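Local coordinates for putative capsid protein of prophage (Escherichia coli CFT073, PDB 3BQW), which probably serves as a major capsid protein that builds the shell of a prophage-encoded virus, although its function has not been established, at residues Q128-A140 / E327-P339. Residues are numbered along the deposited sequence; the frame is centred on the assembly and turned at random.
Sequences QINAIKARVEWLA and EYVQTHSAPQPVP
Gln128, Ile132, Val136 and Leu139 of the long helix 113-146 pack on alternate residues of strand 327-338, Thr331, Ser333, Pro335 and Pro337, in a buried helix-on-strand contact, mostly apolar but with a polar grip at one end. Such a long helix lying along an extended strand is consistent with the spine helix of HK97-type phage coat proteins. The two run in roughly the same direction, helix 128-140 at 29° to strand 327-332. At the polar end the extended side chain of Gln128 reaches along the strand and uses both ends of its amide. OE1 accepts a short bond from Thr331 OG1 (2.6 Å), in the carbonyl plane, while NE2 donates an N-H to Val329 O (3.0 Å), which it meets from above the peptide plane. The Thr331 methyl CG2 turns instead to CD1 of Ile129 and of Ile132. With chi1 of Val136 at 172°, CG2 sits beside the backbone N and presses tightly on Pro335 CB and CG (both 3.4 Å), leaving CG1 near Pro337 CG. The Pro337 ring lies against Leu139, its CG 3.7 Å from Leu139 CB. Around this interface, strand 292-295 packs on Val136 and Pro335, Met312 O binds the Ser333 hydroxyl, and Ile151 of strand 148-151 touches Leu139 and Gln336.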
# COMPACT_ATOMS: atom_id res chain seq x y z
N GLN A 128 -11.42 -5.56 -6.96
CA GLN A 128 -11.47 -5.73 -5.50
C GLN A 128 -10.08 -5.90 -4.87
O GLN A 128 -9.79 -5.32 -3.84
CB GLN A 128 -12.40 -6.88 -5.13
CG GLN A 128 -13.85 -6.50 -5.31
CD GLN A 128 -14.76 -7.69 -5.36
OE1 GLN A 128 -14.37 -8.82 -5.05
NE2 GLN A 128 -16.00 -7.46 -5.76
N ILE A 129 -9.21 -6.69 -5.49
CA ILE A 129 -7.82 -6.79 -5.03
C ILE A 129 -7.09 -5.45 -5.14
O ILE A 129 -6.34 -5.08 -4.25
CB ILE A 129 -7.06 -7.89 -5.78
CG1 ILE A 129 -7.69 -9.26 -5.51
CG2 ILE A 129 -5.59 -7.90 -5.38
CD1 ILE A 129 -7.74 -9.66 -4.08
N ASN A 130 -7.33 -4.71 -6.21
CA ASN A 130 -6.72 -3.41 -6.37
C ASN A 130 -7.12 -2.51 -5.22
O ASN A 130 -6.32 -1.72 -4.78
CB ASN A 130 -7.17 -2.71 -7.68
CG ASN A 130 -6.53 -3.28 -8.95
OD1 ASN A 130 -6.98 -2.96 -10.05
ND2 ASN A 130 -5.49 -4.11 -8.82
N ALA A 131 -8.38 -2.58 -4.80
CA ALA A 131 -8.88 -1.73 -3.74
C ALA A 131 -8.30 -2.12 -2.37
O ALA A 131 -8.05 -1.25 -1.53
CB ALA A 131 -10.39 -1.78 -3.69
N ILE A 132 -8.14 -3.42 -2.14
CA ILE A 132 -7.54 -3.92 -0.92
C ILE A 132 -6.07 -3.51 -0.88
O ILE A 132 -5.59 -3.09 0.17
CB ILE A 132 -7.71 -5.46 -0.76
CG1 ILE A 132 -9.20 -5.83 -0.56
CG2 ILE A 132 -6.90 -6.01 0.43
CD1 ILE A 132 -9.58 -7.27 -1.10
N LYS A 133 -5.36 -3.62 -2.01
CA LYS A 133 -3.94 -3.27 -2.07
C LYS A 133 -3.71 -1.75 -1.92
O LYS A 133 -2.69 -1.33 -1.39
CB LYS A 133 -3.28 -3.79 -3.34
CG LYS A 133 -3.06 -5.28 -3.32
CD LYS A 133 -2.16 -5.76 -4.37
CE LYS A 133 -1.97 -7.30 -4.27
NZ LYS A 133 -1.35 -7.84 -5.53
N ALA A 134 -4.67 -0.97 -2.41
CA ALA A 134 -4.71 0.47 -2.27
C ALA A 134 -4.88 0.91 -0.82
O ALA A 134 -4.18 1.80 -0.36
CB ALA A 134 -5.83 1.04 -3.14
N ARG A 135 -5.80 0.27 -0.10
CA ARG A 135 -5.92 0.52 1.35
C ARG A 135 -4.63 0.17 2.07
O ARG A 135 -4.19 0.90 2.94
CB ARG A 135 -7.10 -0.25 1.94
CG ARG A 135 -7.15 -0.28 3.51
CD ARG A 135 -7.85 0.91 4.04
NE ARG A 135 -9.18 0.92 3.46
CZ ARG A 135 -9.98 1.97 3.38
NH1 ARG A 135 -9.62 3.17 3.88
NH2 ARG A 135 -11.17 1.81 2.78
N VAL A 136 -4.04 -0.96 1.74
CA VAL A 136 -2.79 -1.35 2.34
C VAL A 136 -1.67 -0.32 2.08
O VAL A 136 -0.89 -0.03 2.99
CB VAL A 136 -2.35 -2.76 1.89
CG1 VAL A 136 -0.95 -3.09 2.36
CG2 VAL A 136 -3.31 -3.80 2.42
N GLU A 137 -1.61 0.22 0.86
CA GLU A 137 -0.56 1.20 0.50
C GLU A 137 -0.77 2.49 1.23
O GLU A 137 0.21 3.12 1.65
CB GLU A 137 -0.53 1.45 -1.02
CG GLU A 137 0.48 2.49 -1.53
CD GLU A 137 1.93 2.01 -1.51
OE1 GLU A 137 2.20 0.93 -0.96
OE2 GLU A 137 2.82 2.75 -2.01
N TRP A 138 -2.03 2.89 1.37
CA TRP A 138 -2.41 4.07 2.14
C TRP A 138 -1.94 3.91 3.58
O TRP A 138 -1.31 4.79 4.13
CB TRP A 138 -3.93 4.25 2.08
CG TRP A 138 -4.44 5.40 2.85
CD1 TRP A 138 -4.26 6.74 2.57
CD2 TRP A 138 -5.23 5.36 4.05
NE1 TRP A 138 -4.87 7.51 3.51
CE2 TRP A 138 -5.48 6.69 4.43
CE3 TRP A 138 -5.74 4.31 4.84
CZ2 TRP A 138 -6.24 7.01 5.58
CZ3 TRP A 138 -6.50 4.62 5.96
CH2 TRP A 138 -6.73 5.97 6.34
N LEU A 139 -2.24 2.75 4.17
CA LEU A 139 -1.78 2.44 5.50
C LEU A 139 -0.25 2.43 5.57
O LEU A 139 0.30 2.94 6.51
CB LEU A 139 -2.35 1.09 5.96
CG LEU A 139 -3.84 1.09 6.34
CD1 LEU A 139 -4.33 -0.36 6.58
CD2 LEU A 139 -4.10 1.96 7.52
N ALA A 140 0.43 1.85 4.58
CA ALA A 140 1.90 1.81 4.52
C ALA A 140 2.56 3.20 4.47
O ALA A 140 3.49 3.51 5.25
CB ALA A 140 2.35 0.96 3.31
N GLU A 327 -26.60 -11.09 -8.96
CA GLU A 327 -25.38 -11.83 -8.72
C GLU A 327 -24.28 -10.88 -8.23
O GLU A 327 -24.18 -9.76 -8.70
CB GLU A 327 -24.95 -12.54 -10.01
CG GLU A 327 -23.73 -13.41 -9.81
CD GLU A 327 -23.26 -14.09 -11.07
OE1 GLU A 327 -23.96 -14.04 -12.08
OE2 GLU A 327 -22.17 -14.68 -11.03
N TYR A 328 -23.49 -11.35 -7.26
CA TYR A 328 -22.40 -10.57 -6.65
C TYR A 328 -21.12 -11.38 -6.66
O TYR A 328 -21.16 -12.61 -6.66
CB TYR A 328 -22.69 -10.22 -5.20
CG TYR A 328 -23.88 -9.35 -5.00
CD1 TYR A 328 -23.76 -7.97 -5.11
CD2 TYR A 328 -25.14 -9.89 -4.74
CE1 TYR A 328 -24.85 -7.14 -4.94
CE2 TYR A 328 -26.23 -9.07 -4.58
CZ TYR A 328 -26.07 -7.69 -4.68
OH TYR A 328 -27.14 -6.84 -4.52
N VAL A 329 -20.00 -10.67 -6.70
CA VAL A 329 -18.70 -11.20 -6.33
C VAL A 329 -18.17 -10.29 -5.22
O VAL A 329 -18.43 -9.08 -5.19
CB VAL A 329 -17.70 -11.34 -7.54
CG1 VAL A 329 -17.24 -10.00 -8.06
CG2 VAL A 329 -16.49 -12.14 -7.13
N GLN A 330 -17.47 -10.89 -4.27
CA GLN A 330 -16.97 -10.18 -3.11
C GLN A 330 -15.68 -10.82 -2.64
O GLN A 330 -15.55 -12.05 -2.66
CB GLN A 330 -18.02 -10.25 -2.01
CG GLN A 330 -17.66 -9.60 -0.72
CD GLN A 330 -18.72 -9.79 0.31
OE1 GLN A 330 -19.04 -10.92 0.66
NE2 GLN A 330 -19.32 -8.69 0.78
N THR A 331 -14.75 -10.01 -2.17
CA THR A 331 -13.47 -10.48 -1.68
C THR A 331 -13.21 -9.97 -0.24
O THR A 331 -13.13 -8.75 -0.01
CB THR A 331 -12.32 -10.04 -2.61
OG1 THR A 331 -12.66 -10.39 -3.96
CG2 THR A 331 -11.00 -10.72 -2.21
N HIS A 332 -13.08 -10.91 0.69
CA HIS A 332 -12.73 -10.65 2.08
C HIS A 332 -11.22 -10.55 2.27
O HIS A 332 -10.47 -11.32 1.69
CB HIS A 332 -13.26 -11.78 2.97
CG HIS A 332 -14.75 -11.80 3.10
ND1 HIS A 332 -15.58 -11.98 2.02
CD2 HIS A 332 -15.55 -11.65 4.17
CE1 HIS A 332 -16.84 -11.96 2.42
NE2 HIS A 332 -16.85 -11.74 3.72
N SER A 333 -10.80 -9.60 3.09
CA SER A 333 -9.39 -9.43 3.49
C SER A 333 -9.27 -8.55 4.75
O SER A 333 -10.06 -7.62 4.93
CB SER A 333 -8.58 -8.79 2.36
OG SER A 333 -7.19 -8.93 2.57
N ALA A 334 -8.27 -8.83 5.58
CA ALA A 334 -8.04 -8.07 6.83
C ALA A 334 -6.55 -7.77 6.99
O ALA A 334 -5.93 -8.24 7.91
CB ALA A 334 -8.59 -8.85 8.06
N PRO A 335 -6.00 -6.96 6.08
CA PRO A 335 -4.58 -6.61 6.07
C PRO A 335 -4.21 -5.45 6.98
O PRO A 335 -5.00 -4.51 7.18
CB PRO A 335 -4.35 -6.20 4.62
CG PRO A 335 -5.65 -5.57 4.21
CD PRO A 335 -6.72 -6.34 4.94
N GLN A 336 -2.99 -5.53 7.52
CA GLN A 336 -2.38 -4.45 8.29
C GLN A 336 -0.86 -4.48 8.08
O GLN A 336 -0.23 -5.49 8.39
CB GLN A 336 -2.65 -4.67 9.78
CG GLN A 336 -2.02 -3.62 10.71
CD GLN A 336 -2.41 -2.20 10.35
OE1 GLN A 336 -3.60 -1.91 10.17
NE2 GLN A 336 -1.42 -1.30 10.23
N PRO A 337 -0.29 -3.41 7.51
CA PRO A 337 1.17 -3.29 7.43
C PRO A 337 1.83 -3.19 8.81
O PRO A 337 1.33 -2.52 9.71
CB PRO A 337 1.39 -2.00 6.62
CG PRO A 337 0.11 -1.64 6.07
CD PRO A 337 -0.97 -2.31 6.82
N VAL A 338 2.92 -3.93 8.97
CA VAL A 338 3.69 -3.92 10.19
C VAL A 338 5.14 -3.65 9.80
O VAL A 338 5.72 -4.44 9.06
CB VAL A 338 3.60 -5.26 10.95
CG1 VAL A 338 4.43 -5.19 12.21
CG2 VAL A 338 2.12 -5.58 11.28
N PRO A 339 5.72 -2.55 10.30
CA PRO A 339 7.07 -2.19 9.87
C PRO A 339 8.11 -3.02 10.56
O PRO A 339 7.83 -3.60 11.62
CB PRO A 339 7.19 -0.73 10.27
CG PRO A 339 6.36 -0.62 11.51
CD PRO A 339 5.18 -1.56 11.26